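Long-range contacts in Cyp101j2 (Sphingobium yanoikuyae, PDB 5KYO), which is a haem-containing cytochrome P450 monooxygenase linked to the hydroxylation of 1,8-cineole: residues A[91-96]-A[345-350]; A[282-287]-A[422-427]; A[291-296]-A[401-406]; A[307-312]-A[358-363]. All coordinates share one frame; numbering follows the deposited sequence.

Contact 1 (A[91-96]-A[345-350])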
loop_
_atom_site.group_PDB
_atom_site.type_symbol
_atom_site.label_atom_id
_atom_site.label_comp_id
_atom_site.label_asym_id
_atom_site.label_seq_id
_atom_site.Cartn_x
_atom_site.Cartn_y
_atom_site.Cartn_z
ATOM N N LEU A 91 8.986 4.378 17.535
ATOM C CA LEU A 91 10.086 3.599 16.990
ATOM C C LEU A 91 9.924 3.337 15.488
ATOM O O LEU A 91 10.824 3.612 14.689
ATOM C CB LEU A 91 10.189 2.280 17.743
ATOM C CG LEU A 91 11.456 1.493 17.430
ATOM C CD1 LEU A 91 12.691 2.300 17.802
ATOM C CD2 LEU A 91 11.431 0.161 18.141
ATOM N N ALA A 92 8.767 2.796 15.119
ATOM C CA ALA A 92 8.431 2.527 13.720
ATOM C C ALA A 92 8.620 3.754 12.827
ATOM O O ALA A 92 9.211 3.667 11.744
ATOM C CB ALA A 92 6.994 2.014 13.628
ATOM N N GLU A 93 8.136 4.903 13.284
ATOM C CA GLU A 93 8.232 6.131 12.492
ATOM C C GLU A 93 9.664 6.619 12.360
ATOM O O GLU A 93 10.024 7.247 11.355
ATOM C CB GLU A 93 7.369 7.241 13.087
ATOM C CG GLU A 93 5.867 6.986 12.960
ATOM C CD GLU A 93 5.031 8.202 13.315
ATOM O OE1 GLU A 93 5.477 9.013 14.156
ATOM O OE2 GLU A 93 3.931 8.356 12.742
ATOM N N THR A 94 10.469 6.343 13.382
ATOM C CA THR A 94 11.895 6.662 13.356
ATOM C C THR A 94 12.631 5.830 12.309
ATOM O O THR A 94 13.349 6.374 11.487
ATOM C CB THR A 94 12.556 6.439 14.739
ATOM O OG1 THR A 94 12.112 7.450 15.654
ATOM C CG2 THR A 94 14.076 6.497 14.627
ATOM N N VAL A 95 12.452 4.511 12.337
ATOM C CA VAL A 95 13.078 3.655 11.326
ATOM C C VAL A 95 12.565 4.047 9.949
ATOM O O VAL A 95 13.337 4.128 8.980
ATOM C CB VAL A 95 12.807 2.153 11.587
ATOM C CG1 VAL A 95 13.411 1.295 10.484
ATOM C CG2 VAL A 95 13.390 1.752 12.920
ATOM N N MET A 96 11.265 4.335 9.876
ATOM C CA MET A 96 10.645 4.733 8.617
ATOM C C MET A 96 11.281 5.971 7.990
ATOM O O MET A 96 11.441 6.042 6.771
ATOM C CB MET A 96 9.167 5.009 8.830
ATOM C CG MET A 96 8.271 4.201 7.966
ATOM S SD MET A 96 6.599 4.468 8.545
ATOM C CE MET A 96 6.539 3.377 9.965
ATOM N N VAL A 345 1.439 -0.457 10.425
ATOM C CA VAL A 345 0.405 -1.063 11.271
ATOM C C VAL A 345 0.600 -0.764 12.753
ATOM O O VAL A 345 -0.363 -0.449 13.456
ATOM C CB VAL A 345 0.357 -2.604 11.093
ATOM C CG1 VAL A 345 -0.742 -3.222 11.966
ATOM C CG2 VAL A 345 0.158 -2.963 9.632
ATOM N N VAL A 346 1.845 -0.831 13.223
ATOM C CA VAL A 346 2.114 -0.673 14.655
ATOM C C VAL A 346 2.042 0.788 15.089
ATOM O O VAL A 346 2.032 1.085 16.282
ATOM C CB VAL A 346 3.485 -1.276 15.045
ATOM C CG1 VAL A 346 3.582 -2.691 14.511
ATOM C CG2 VAL A 346 4.619 -0.445 14.510
ATOM N N VAL A 347 1.937 1.692 14.123
ATOM C CA VAL A 347 1.851 3.119 14.421
ATOM C C VAL A 347 0.456 3.510 14.932
ATOM O O VAL A 347 0.300 3.860 16.108
ATOM C CB VAL A 347 2.224 3.972 13.180
ATOM C CG1 VAL A 347 1.945 5.441 13.434
ATOM C CG2 VAL A 347 3.686 3.762 12.833
ATOM N N ALA A 348 -0.562 3.423 14.080
ATOM C CA ALA A 348 -1.908 3.841 14.485
ATOM C C ALA A 348 -2.549 2.884 15.483
ATOM O O ALA A 348 -3.498 3.257 16.167
ATOM C CB ALA A 348 -2.820 3.994 13.253
ATOM N N MET A 349 -2.042 1.658 15.587
ATOM C CA MET A 349 -2.644 0.694 16.514
ATOM C C MET A 349 -2.037 0.735 17.907
ATOM O O MET A 349 -2.513 0.037 18.812
ATOM C CB MET A 349 -2.539 -0.721 15.958
ATOM C CG MET A 349 -3.333 -0.932 14.690
ATOM S SD MET A 349 -5.108 -0.786 14.957
ATOM C CE MET A 349 -5.448 0.785 14.203
ATOM N N ASP A 350 -0.997 1.545 18.080
ATOM C CA ASP A 350 -0.351 1.698 19.390
ATOM C C ASP A 350 -1.239 2.509 20.340
ATOM O O ASP A 350 -1.433 3.712 20.144
ATOM C CB ASP A 350 1.021 2.369 19.234
ATOM C CG ASP A 350 1.895 2.244 20.486
ATOM O OD1 ASP A 350 1.351 2.119 21.601
ATOM O OD2 ASP A 350 3.137 2.278 20.354
#
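Val347 carries most of this contact, and its two methyls do different jobs against one face of helix 89-97. CG2 points at the helix: it sits 3.8 Å from Ala92 CB and 3.9 Å from Glu93 CG, and the thioether methyl of Met96 closes over it, with CE 4.1 Å from Val347 CG2. Val347 CG1, set anti to the backbone N (chi1 172°), instead runs out toward the carboxylate of Glu93 and comes within 3.6 Å of Glu93 OE2. The extended glutamate crosses the valine at about a right angle, laying its aliphatic part against one methyl and its acid end near the other. Ser370 OG hydrogen-bonds OE2 and so anchors that end. Val346 adds the tightest touch, its CG2 meeting Ala92 CB at 3.5 Å; the CA atoms of Ala92 and Val347 are 6.6 Å apart, the nearest such pair across the two segments. The Met96 chain turns at its thioether (chi3 -80°), and its side chain also comes within about 4 Å of the haem. Behind the contact, Trp63 and Met67 of helix 59-69 pack on Val346, while Val95 of helix 89-97 leans on strand 339-343, which leads directly into helix 344-348.

Contact 2 (A[282-287]-A[422-427])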
loop_
_atom_site.group_PDB
_atom_site.type_symbol
_atom_site.label_atom_id
_atom_site.label_comp_id
_atom_site.label_asym_id
_atom_site.label_seq_id
_atom_site.Cartn_x
_atom_site.Cartn_y
_atom_site.Cartn_z
ATOM N N THR A 282 -12.145 -1.631 3.906
ATOM C CA THR A 282 -13.195 -0.619 3.995
ATOM C C THR A 282 -14.563 -1.254 3.828
ATOM O O THR A 282 -15.435 -1.115 4.708
ATOM C CB THR A 282 -13.009 0.486 2.941
ATOM O OG1 THR A 282 -11.766 1.157 3.176
ATOM C CG2 THR A 282 -14.148 1.507 3.015
ATOM N N PHE A 283 -14.749 -1.981 2.730
ATOM C CA PHE A 283 -16.075 -2.548 2.479
ATOM C C PHE A 283 -16.436 -3.780 3.319
ATOM O O PHE A 283 -17.621 -3.981 3.608
ATOM C CB PHE A 283 -16.252 -2.835 0.982
ATOM C CG PHE A 283 -16.683 -1.614 0.220
ATOM C CD1 PHE A 283 -15.735 -0.710 -0.233
ATOM C CD2 PHE A 283 -18.030 -1.327 0.043
ATOM C CE1 PHE A 283 -16.113 0.445 -0.909
ATOM C CE2 PHE A 283 -18.427 -0.172 -0.630
ATOM C CZ PHE A 283 -17.465 0.714 -1.107
ATOM N N SER A 284 -15.466 -4.592 3.737
ATOM C CA SER A 284 -15.815 -5.668 4.681
ATOM C C SER A 284 -16.222 -5.061 6.011
ATOM O O SER A 284 -17.102 -5.592 6.699
ATOM C CB SER A 284 -14.671 -6.694 4.882
ATOM O OG SER A 284 -13.475 -6.116 5.388
ATOM N N HIS A 285 -15.591 -3.954 6.382
ATOM C CA HIS A 285 -15.974 -3.279 7.612
ATOM C C HIS A 285 -17.395 -2.711 7.556
ATOM O O HIS A 285 -18.213 -2.907 8.474
ATOM C CB HIS A 285 -15.008 -2.153 7.954
ATOM C CG HIS A 285 -15.349 -1.485 9.247
ATOM N ND1 HIS A 285 -15.167 -2.101 10.469
ATOM C CD2 HIS A 285 -15.915 -0.284 9.509
ATOM C CE1 HIS A 285 -15.595 -1.299 11.431
ATOM N NE2 HIS A 285 -16.052 -0.190 10.877
ATOM N N LEU A 286 -17.678 -1.987 6.481
ATOM C CA LEU A 286 -18.994 -1.438 6.255
ATOM C C LEU A 286 -20.020 -2.546 6.300
ATOM O O LEU A 286 -21.145 -2.358 6.795
ATOM C CB LEU A 286 -19.047 -0.710 4.902
ATOM C CG LEU A 286 -18.317 0.630 4.799
ATOM C CD1 LEU A 286 -18.148 1.087 3.350
ATOM C CD2 LEU A 286 -19.068 1.687 5.644
ATOM N N ALA A 287 -19.642 -3.703 5.777
ATOM C CA ALA A 287 -20.545 -4.841 5.736
ATOM C C ALA A 287 -20.918 -5.312 7.148
ATOM O O ALA A 287 -22.031 -5.800 7.388
ATOM C CB ALA A 287 -19.911 -5.972 4.943
ATOM N N LYS A 422 -9.116 -11.689 3.116
ATOM C CA LYS A 422 -9.274 -12.678 2.060
ATOM C C LYS A 422 -10.640 -12.484 1.376
ATOM O O LYS A 422 -11.602 -11.992 2.021
ATOM C CB LYS A 422 -9.126 -14.096 2.625
ATOM C CG LYS A 422 -7.770 -14.353 3.272
ATOM C CD LYS A 422 -7.590 -15.815 3.611
ATOM C CE LYS A 422 -6.238 -16.106 4.268
ATOM N NZ LYS A 422 -6.307 -17.397 5.018
ATOM N N PRO A 423 -10.724 -12.844 0.076
ATOM C CA PRO A 423 -11.888 -12.564 -0.776
ATOM C C PRO A 423 -13.219 -12.853 -0.101
ATOM O O PRO A 423 -13.417 -13.931 0.454
ATOM C CB PRO A 423 -11.670 -13.488 -1.976
ATOM C CG PRO A 423 -10.180 -13.526 -2.121
ATOM C CD PRO A 423 -9.620 -13.451 -0.706
ATOM N N PHE A 424 -14.120 -11.881 -0.132
ATOM C CA PHE A 424 -15.408 -12.058 0.541
ATOM C C PHE A 424 -16.554 -11.726 -0.403
ATOM O O PHE A 424 -16.376 -11.038 -1.401
ATOM C CB PHE A 424 -15.479 -11.189 1.800
ATOM C CG PHE A 424 -15.233 -9.721 1.544
ATOM C CD1 PHE A 424 -13.938 -9.205 1.529
ATOM C CD2 PHE A 424 -16.298 -8.853 1.317
ATOM C CE1 PHE A 424 -13.716 -7.845 1.289
ATOM C CE2 PHE A 424 -16.086 -7.498 1.093
ATOM C CZ PHE A 424 -14.790 -6.995 1.066
ATOM N N VAL A 425 -17.737 -12.220 -0.070
ATOM C CA VAL A 425 -18.906 -12.022 -0.897
ATOM C C VAL A 425 -19.863 -11.082 -0.168
ATOM O O VAL A 425 -20.121 -11.242 1.046
ATOM C CB VAL A 425 -19.585 -13.381 -1.214
ATOM C CG1 VAL A 425 -20.972 -13.198 -1.814
ATOM C CG2 VAL A 425 -18.691 -14.203 -2.152
ATOM N N LEU A 426 -20.360 -10.092 -0.904
ATOM C CA LEU A 426 -21.373 -9.172 -0.398
ATOM C C LEU A 426 -22.715 -9.518 -1.007
ATOM O O LEU A 426 -22.772 -10.036 -2.103
ATOM C CB LEU A 426 -21.024 -7.724 -0.731
ATOM C CG LEU A 426 -19.759 -7.109 -0.129
ATOM C CD1 LEU A 426 -19.616 -5.651 -0.576
ATOM C CD2 LEU A 426 -19.798 -7.222 1.399
ATOM N N GLU A 427 -23.790 -9.248 -0.271
ATOM C CA GLU A 427 -25.144 -9.514 -0.738
ATOM C C GLU A 427 -26.007 -8.330 -0.385
ATOM O O GLU A 427 -25.745 -7.630 0.600
ATOM C CB GLU A 427 -25.720 -10.796 -0.116
ATOM C CG GLU A 427 -25.870 -10.740 1.391
ATOM C CD GLU A 427 -26.604 -11.962 1.963
ATOM O OE1 GLU A 427 -27.332 -12.642 1.212
ATOM O OE2 GLU A 427 -26.439 -12.255 3.168
#
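The small three-stranded antiparallel sheet of the P450 fold packs here on the end of the long helix I, with Phe424 and Leu426 facing Ser284 and Ala287 of helix 273-288. On the sheet side the chain is extended, so Phe424 and Leu426 both point at the helix while Val425 between them turns to the other side. On the helix, Ser284 and Ala287 are three residues apart and lie along the same surface, which gives each of the two large side chains a small partner.

Phe424 takes Ser284 on one face of its ring. The serine CB stands 4.0 Å from the ring centroid and 17° off the normal, a CH-pi contact displaced toward the CZ end of the ring. The same CZ reaches the helix backbone, 3.7 Å from Ser284 N. Phe424 CG stands between its own backbone N and carbonyl carbon (chi1 56°), which turns the ring from the residue just before strand 425-427 onto the helix. In the conformer modelled here, the serine hydroxyl is hydrogen-bonded to Gly280 O within its own helix.

Phe283 gives mainly its CB, 4.4 Å from Phe424 CZ; its ring swings off to stack with Phe172 and to meet Trp396 of helix 382-399. Every touching residue is buried, and no hydrogen bond spans the two segments. Leu426 completes the layer with one branch: CD2 lies in the plane of the Phe424 ring at its edge, and the same methyl touches Ala287 CB at 3.8 Å.

Contact 3 (A[291-296]-A[401-406])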
loop_
_atom_site.group_PDB
_atom_site.type_symbol
_atom_site.label_atom_id
_atom_site.label_comp_id
_atom_site.label_asym_id
_atom_site.label_seq_id
_atom_site.Cartn_x
_atom_site.Cartn_y
_atom_site.Cartn_z
ATOM N N ALA A 291 -24.262 0.150 11.972
ATOM C CA ALA A 291 -24.445 1.527 12.443
ATOM C C ALA A 291 -23.794 2.530 11.500
ATOM O O ALA A 291 -24.405 3.528 11.121
ATOM C CB ALA A 291 -23.884 1.688 13.843
ATOM N N LEU A 292 -22.552 2.255 11.120
ATOM C CA LEU A 292 -21.816 3.131 10.208
ATOM C C LEU A 292 -22.392 3.142 8.789
ATOM O O LEU A 292 -22.594 4.203 8.179
ATOM C CB LEU A 292 -20.344 2.701 10.167
ATOM C CG LEU A 292 -19.445 3.385 9.137
ATOM C CD1 LEU A 292 -19.312 4.867 9.441
ATOM C CD2 LEU A 292 -18.098 2.703 9.171
ATOM N N ARG A 293 -22.638 1.955 8.254
ATOM C CA ARG A 293 -23.215 1.811 6.919
ATOM C C ARG A 293 -24.545 2.566 6.762
ATOM O O ARG A 293 -24.743 3.300 5.799
ATOM C CB ARG A 293 -23.400 0.324 6.593
ATOM C CG ARG A 293 -23.933 0.019 5.205
ATOM C CD ARG A 293 -24.096 -1.477 4.970
ATOM N NE ARG A 293 -25.201 -2.081 5.747
ATOM C CZ ARG A 293 -25.046 -2.958 6.731
ATOM N NH1 ARG A 293 -23.837 -3.324 7.136
ATOM N NH2 ARG A 293 -26.114 -3.452 7.347
ATOM N N ARG A 294 -25.469 2.378 7.702
ATOM C CA ARG A 294 -26.756 3.054 7.604
ATOM C C ARG A 294 -26.634 4.583 7.750
ATOM O O ARG A 294 -27.385 5.332 7.116
ATOM C CB ARG A 294 -27.728 2.479 8.646
ATOM C CG ARG A 294 -27.822 0.938 8.637
ATOM C CD ARG A 294 -29.163 0.390 8.221
ATOM N NE ARG A 294 -29.160 -1.070 8.066
ATOM C CZ ARG A 294 -29.410 -1.932 9.052
ATOM N NH1 ARG A 294 -29.688 -1.492 10.272
ATOM N NH2 ARG A 294 -29.381 -3.232 8.810
ATOM N N ALA A 295 -25.689 5.065 8.554
ATOM C CA ALA A 295 -25.502 6.515 8.669
ATOM C C ALA A 295 -25.028 7.117 7.349
ATOM O O ALA A 295 -25.536 8.167 6.875
ATOM C CB ALA A 295 -24.518 6.838 9.794
ATOM N N ILE A 296 -24.063 6.438 6.728
ATOM C CA ILE A 296 -23.500 6.956 5.481
ATOM C C ILE A 296 -24.539 6.898 4.369
ATOM O O ILE A 296 -24.598 7.793 3.520
ATOM C CB ILE A 296 -22.227 6.184 5.056
ATOM C CG1 ILE A 296 -21.036 6.557 5.948
ATOM C CG2 ILE A 296 -21.870 6.474 3.626
ATOM C CD1 ILE A 296 -19.781 5.719 5.647
ATOM N N PRO A 401 -27.140 0.925 -1.105
ATOM C CA PRO A 401 -27.031 1.564 0.204
ATOM C C PRO A 401 -26.873 0.522 1.297
ATOM O O PRO A 401 -26.175 0.799 2.277
ATOM C CB PRO A 401 -28.356 2.322 0.348
ATOM C CG PRO A 401 -29.295 1.664 -0.632
ATOM C CD PRO A 401 -28.416 1.237 -1.772
ATOM N N GLU A 402 -27.490 -0.644 1.107
ATOM C CA GLU A 402 -27.607 -1.637 2.170
ATOM C C GLU A 402 -27.136 -3.015 1.701
ATOM O O GLU A 402 -27.626 -3.576 0.726
ATOM C CB GLU A 402 -29.047 -1.701 2.693
ATOM C CG GLU A 402 -29.341 -2.879 3.697
ATOM C CD GLU A 402 -28.722 -2.716 5.081
ATOM O OE1 GLU A 402 -28.249 -1.619 5.410
ATOM O OE2 GLU A 402 -28.712 -3.713 5.860
ATOM N N PHE A 403 -26.181 -3.563 2.429
ATOM C CA PHE A 403 -25.531 -4.789 2.034
ATOM C C PHE A 403 -24.884 -5.399 3.265
ATOM O O PHE A 403 -24.804 -4.744 4.296
ATOM C CB PHE A 403 -24.477 -4.515 0.948
ATOM C CG PHE A 403 -23.501 -3.426 1.318
ATOM C CD1 PHE A 403 -23.837 -2.092 1.165
ATOM C CD2 PHE A 403 -22.247 -3.747 1.831
ATOM C CE1 PHE A 403 -22.952 -1.099 1.517
ATOM C CE2 PHE A 403 -21.347 -2.753 2.168
ATOM C CZ PHE A 403 -21.697 -1.432 2.021
ATOM N N ARG A 404 -24.393 -6.623 3.132
ATOM C CA ARG A 404 -23.650 -7.254 4.215
ATOM C C ARG A 404 -22.850 -8.424 3.669
ATOM O O ARG A 404 -23.015 -8.798 2.521
ATOM C CB ARG A 404 -24.604 -7.733 5.308
ATOM C CG ARG A 404 -25.442 -8.921 4.863
ATOM C CD ARG A 404 -26.118 -9.611 6.035
ATOM N NE ARG A 404 -26.578 -10.953 5.672
ATOM C CZ ARG A 404 -27.182 -11.793 6.512
ATOM N NH1 ARG A 404 -27.413 -11.413 7.760
ATOM N NH2 ARG A 404 -27.571 -12.998 6.097
ATOM N N ILE A 405 -21.985 -9.007 4.488
ATOM C CA ILE A 405 -21.292 -10.226 4.080
ATOM C C ILE A 405 -22.317 -11.316 3.840
ATOM O O ILE A 405 -23.244 -11.447 4.631
ATOM C CB ILE A 405 -20.288 -10.713 5.156
ATOM C CG1 ILE A 405 -19.315 -9.593 5.540
ATOM C CG2 ILE A 405 -19.541 -11.950 4.643
ATOM C CD1 ILE A 405 -18.398 -9.167 4.416
ATOM N N GLU A 406 -22.169 -12.098 2.773
ATOM C CA GLU A 406 -23.137 -13.156 2.517
ATOM C C GLU A 406 -23.162 -14.102 3.703
ATOM O O GLU A 406 -22.108 -14.504 4.202
ATOM C CB GLU A 406 -22.828 -13.922 1.236
ATOM C CG GLU A 406 -23.883 -14.987 0.891
ATOM C CD GLU A 406 -23.765 -15.463 -0.552
ATOM O OE1 GLU A 406 -22.766 -16.122 -0.885
ATOM O OE2 GLU A 406 -24.663 -15.170 -1.362
#
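Glu402 is held between two consecutive arginines, Arg293 and Arg294, each gripping both carboxylate oxygens side-on with NE and NH2. Arg293 NE reaches OE1 of Glu402 at 3.1 Å, and its NH2 reaches OE2 at 3.0 Å. Arg294 repeats the pattern from the opposite face of the carboxylate, with NE 2.9 Å from Glu402 OE1 and NH2 3.1 Å from OE2. Each oxygen therefore accepts from both arginines, one above and one below its plane, a clamp that should fix the rotation of the acid and probably stabilises its charge. The two guanidinium groups are turned differently, 65° from the carboxylate plane for Arg293 and 38° for Arg294.

Arg293 is the buried partner and is wedged further in. The carbonyl oxygen of Phe403 lies over the centre of its guanidinium, 3.0 Å from CZ, and makes no hydrogen bond there, since the angles to the nitrogens are poor. Just before that group, Arg293 CD sits over the face of the Phe403 ring, 3.8 Å from the centroid, in a CH-pi contact. The bend at chi3 (70°) carries the guanidinium from the ring up to the glutamate.

One shell out, Leu286 O accepts from Arg293 NH1, tying the arginine to the end of helix 273-288, and Trp396 of helix 382-399 meets the Phe403 ring edge-to-face. The contact thus pins helix 290-298 to the turn between helix 382-399 and strand 404-405, whose neighbour in the sheet is strand 425-427.

Contact 4 (A[307-312]-A[358-363])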
loop_
_atom_site.group_PDB
_atom_site.type_symbol
_atom_site.label_atom_id
_atom_site.label_comp_id
_atom_site.label_asym_id
_atom_site.label_seq_id
_atom_site.Cartn_x
_atom_site.Cartn_y
_atom_site.Cartn_z
ATOM N N LEU A 307 -13.928 8.611 5.349
ATOM C CA LEU A 307 -12.729 8.331 4.574
ATOM C C LEU A 307 -11.459 8.480 5.416
ATOM O O LEU A 307 -10.600 7.601 5.454
ATOM C CB LEU A 307 -12.680 9.279 3.371
ATOM C CG LEU A 307 -11.689 9.027 2.251
ATOM C CD1 LEU A 307 -12.305 9.586 0.968
ATOM C CD2 LEU A 307 -10.372 9.705 2.557
ATOM N N LEU A 308 -11.353 9.605 6.108
ATOM C CA LEU A 308 -10.189 9.859 6.936
ATOM C C LEU A 308 -10.018 8.787 8.015
ATOM O O LEU A 308 -8.894 8.395 8.323
ATOM C CB LEU A 308 -10.280 11.259 7.550
ATOM C CG LEU A 308 -10.426 12.384 6.509
ATOM C CD1 LEU A 308 -10.477 13.747 7.178
ATOM C CD2 LEU A 308 -9.317 12.351 5.464
ATOM N N GLU A 309 -11.129 8.287 8.557
ATOM C CA GLU A 309 -11.087 7.255 9.614
ATOM C C GLU A 309 -10.773 5.856 9.059
ATOM O O GLU A 309 -10.142 5.045 9.738
ATOM C CB GLU A 309 -12.414 7.246 10.399
ATOM C CG GLU A 309 -12.520 6.187 11.511
ATOM C CD GLU A 309 -11.660 6.493 12.721
ATOM O OE1 GLU A 309 -10.780 7.364 12.631
ATOM O OE2 GLU A 309 -11.907 5.892 13.789
ATOM N N PHE A 310 -11.212 5.564 7.836
ATOM C CA PHE A 310 -10.802 4.329 7.157
ATOM C C PHE A 310 -9.274 4.320 6.954
ATOM O O PHE A 310 -8.637 3.292 7.132
ATOM C CB PHE A 310 -11.513 4.154 5.796
ATOM C CG PHE A 310 -12.947 3.640 5.902
ATOM C CD1 PHE A 310 -13.217 2.369 6.389
ATOM C CD2 PHE A 310 -14.002 4.427 5.476
ATOM C CE1 PHE A 310 -14.537 1.909 6.492
ATOM C CE2 PHE A 310 -15.321 3.974 5.562
ATOM C CZ PHE A 310 -15.581 2.712 6.080
ATOM N N PHE A 311 -8.667 5.442 6.599
ATOM C CA PHE A 311 -7.219 5.382 6.388
ATOM C C PHE A 311 -6.473 5.276 7.717
ATOM O O PHE A 311 -5.463 4.580 7.796
ATOM C CB PHE A 311 -6.714 6.568 5.556
ATOM C CG PHE A 311 -6.944 6.388 4.080
ATOM C CD1 PHE A 311 -6.306 5.373 3.396
ATOM C CD2 PHE A 311 -7.836 7.183 3.396
ATOM C CE1 PHE A 311 -6.521 5.179 2.045
ATOM C CE2 PHE A 311 -8.083 6.986 2.041
ATOM C CZ PHE A 311 -7.417 5.989 1.361
ATOM N N ARG A 312 -6.995 5.902 8.773
ATOM C CA ARG A 312 -6.404 5.720 10.110
ATOM C C ARG A 312 -6.582 4.298 10.638
ATOM O O ARG A 312 -5.655 3.711 11.190
ATOM C CB ARG A 312 -6.999 6.692 11.135
ATOM C CG ARG A 312 -6.366 6.518 12.522
ATOM C CD ARG A 312 -7.302 6.936 13.652
ATOM N NE ARG A 312 -8.491 6.092 13.739
ATOM C CZ ARG A 312 -8.519 4.899 14.330
ATOM N NH1 ARG A 312 -7.414 4.406 14.860
ATOM N NH2 ARG A 312 -9.643 4.192 14.382
ATOM N N LEU A 358 -8.843 0.589 17.655
ATOM C CA LEU A 358 -9.623 -0.392 16.915
ATOM C C LEU A 358 -11.038 0.097 16.675
ATOM O O LEU A 358 -11.770 -0.469 15.864
ATOM C CB LEU A 358 -9.672 -1.728 17.661
ATOM C CG LEU A 358 -8.455 -2.637 17.556
ATOM C CD1 LEU A 358 -8.745 -3.972 18.231
ATOM C CD2 LEU A 358 -8.021 -2.854 16.100
ATOM N N GLU A 359 -11.447 1.130 17.398
ATOM C CA GLU A 359 -12.805 1.618 17.232
ATOM C C GLU A 359 -12.898 2.518 16.008
ATOM O O GLU A 359 -12.052 3.389 15.798
ATOM C CB GLU A 359 -13.275 2.363 18.480
ATOM C CG GLU A 359 -14.681 2.904 18.351
ATOM C CD GLU A 359 -15.262 3.342 19.675
ATOM O OE1 GLU A 359 -14.536 3.976 20.474
ATOM O OE2 GLU A 359 -16.449 3.044 19.916
ATOM N N PHE A 360 -13.918 2.290 15.191
ATOM C CA PHE A 360 -14.171 3.184 14.071
ATOM C C PHE A 360 -15.090 4.295 14.551
ATOM O O PHE A 360 -16.254 4.054 14.882
ATOM C CB PHE A 360 -14.782 2.425 12.877
ATOM C CG PHE A 360 -14.793 3.223 11.593
ATOM C CD1 PHE A 360 -15.722 4.232 11.407
ATOM C CD2 PHE A 360 -13.873 2.961 10.583
ATOM C CE1 PHE A 360 -15.759 4.980 10.242
ATOM C CE2 PHE A 360 -13.899 3.719 9.395
ATOM C CZ PHE A 360 -14.843 4.727 9.234
ATOM N N ARG A 361 -14.559 5.511 14.616
ATOM C CA ARG A 361 -15.309 6.670 15.070
ATOM C C ARG A 361 -15.297 7.819 14.067
ATOM O O ARG A 361 -14.239 8.258 13.634
ATOM C CB ARG A 361 -14.747 7.160 16.407
ATOM C CG ARG A 361 -15.238 6.357 17.606
ATOM C CD ARG A 361 -14.554 6.794 18.892
ATOM N NE ARG A 361 -14.315 8.234 18.933
ATOM C CZ ARG A 361 -13.357 8.808 19.656
ATOM N NH1 ARG A 361 -12.551 8.058 20.400
ATOM N NH2 ARG A 361 -13.200 10.128 19.638
ATOM N N LEU A 362 -16.479 8.301 13.699
ATOM C CA LEU A 362 -16.587 9.543 12.941
ATOM C C LEU A 362 -16.284 10.777 13.801
ATOM O O LEU A 362 -15.961 11.842 13.288
ATOM C CB LEU A 362 -17.984 9.678 12.332
ATOM C CG LEU A 362 -18.416 8.535 11.409
ATOM C CD1 LEU A 362 -19.716 8.887 10.694
ATOM C CD2 LEU A 362 -17.303 8.262 10.414
ATOM N N GLY A 363 -16.383 10.648 15.114
ATOM C CA GLY A 363 -16.186 11.811 15.967
ATOM C C GLY A 363 -14.764 12.346 16.124
ATOM O O GLY A 363 -14.568 13.407 16.719
#
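The Phe360 ring carries Glu309 CG squarely over the centre of one face, 3.4 Å from its centroid, and drives its own edge into the face of Phe310. In that edge-to-face pair the planes meet at 54° and Phe360 CE2 comes within 3.4 Å of Phe310 CD1. His285 is a further ring neighbour of Phe360. The Glu309 carboxylate stands nearly upright to the Phe360 ring, the two planes 81° apart. Arg312, one helical turn along, grips it side-on: NE lies 2.8 Å from Glu309 OE1 and NH2 2.9 Å from OE2. From the opposite face of the carboxylate comes the backbone N-H of Arg361, an almost straight hydrogen bond of 2.8 Å to Glu309 OE2. With CG anti to the backbone N (chi1 178°), the glutamate lies over the ring, and its bend at chi2 turns the acid toward these donors.

Glu309 and Arg312 are the pair of the ExxR motif of P450 helix K. Arg364, which forms a salt bridge with Glu309 OE2, is consistent with the third member of the family's Glu-Arg-Arg triad; Arg367 adds another at OE1. The contact binds helix 303-313 to the loop that runs toward helix 382-399. Leu292 of helix 290-298 packs on both rings, Phe310 also rests on helix 273-288, and neighbouring Phe311 touches the haem.

In the fold
Contacts 1 and 2 are buried, one between two short helices, the other between helix and sheet; no hydrogen bond or salt bridge crosses either, and their packing is mostly apolar. Contacts 3 and 4 are only partly buried and each centres on a glutamate held by arginines. Contacts 2 and 3 belong together: successive helices 273-288 and 290-298 reach neighbouring strands of one sheet, and a salt bridge from Arg404 to Glu427 joins them. Contact 4 touches all the others, through Leu292 packing on Phe360, Thr282 on Phe310, and Ala348 against the backbone of Arg312. Contact 1 touches neither contact 2 nor contact 3. Side chains of contacts 1 and 4 come close to the haem.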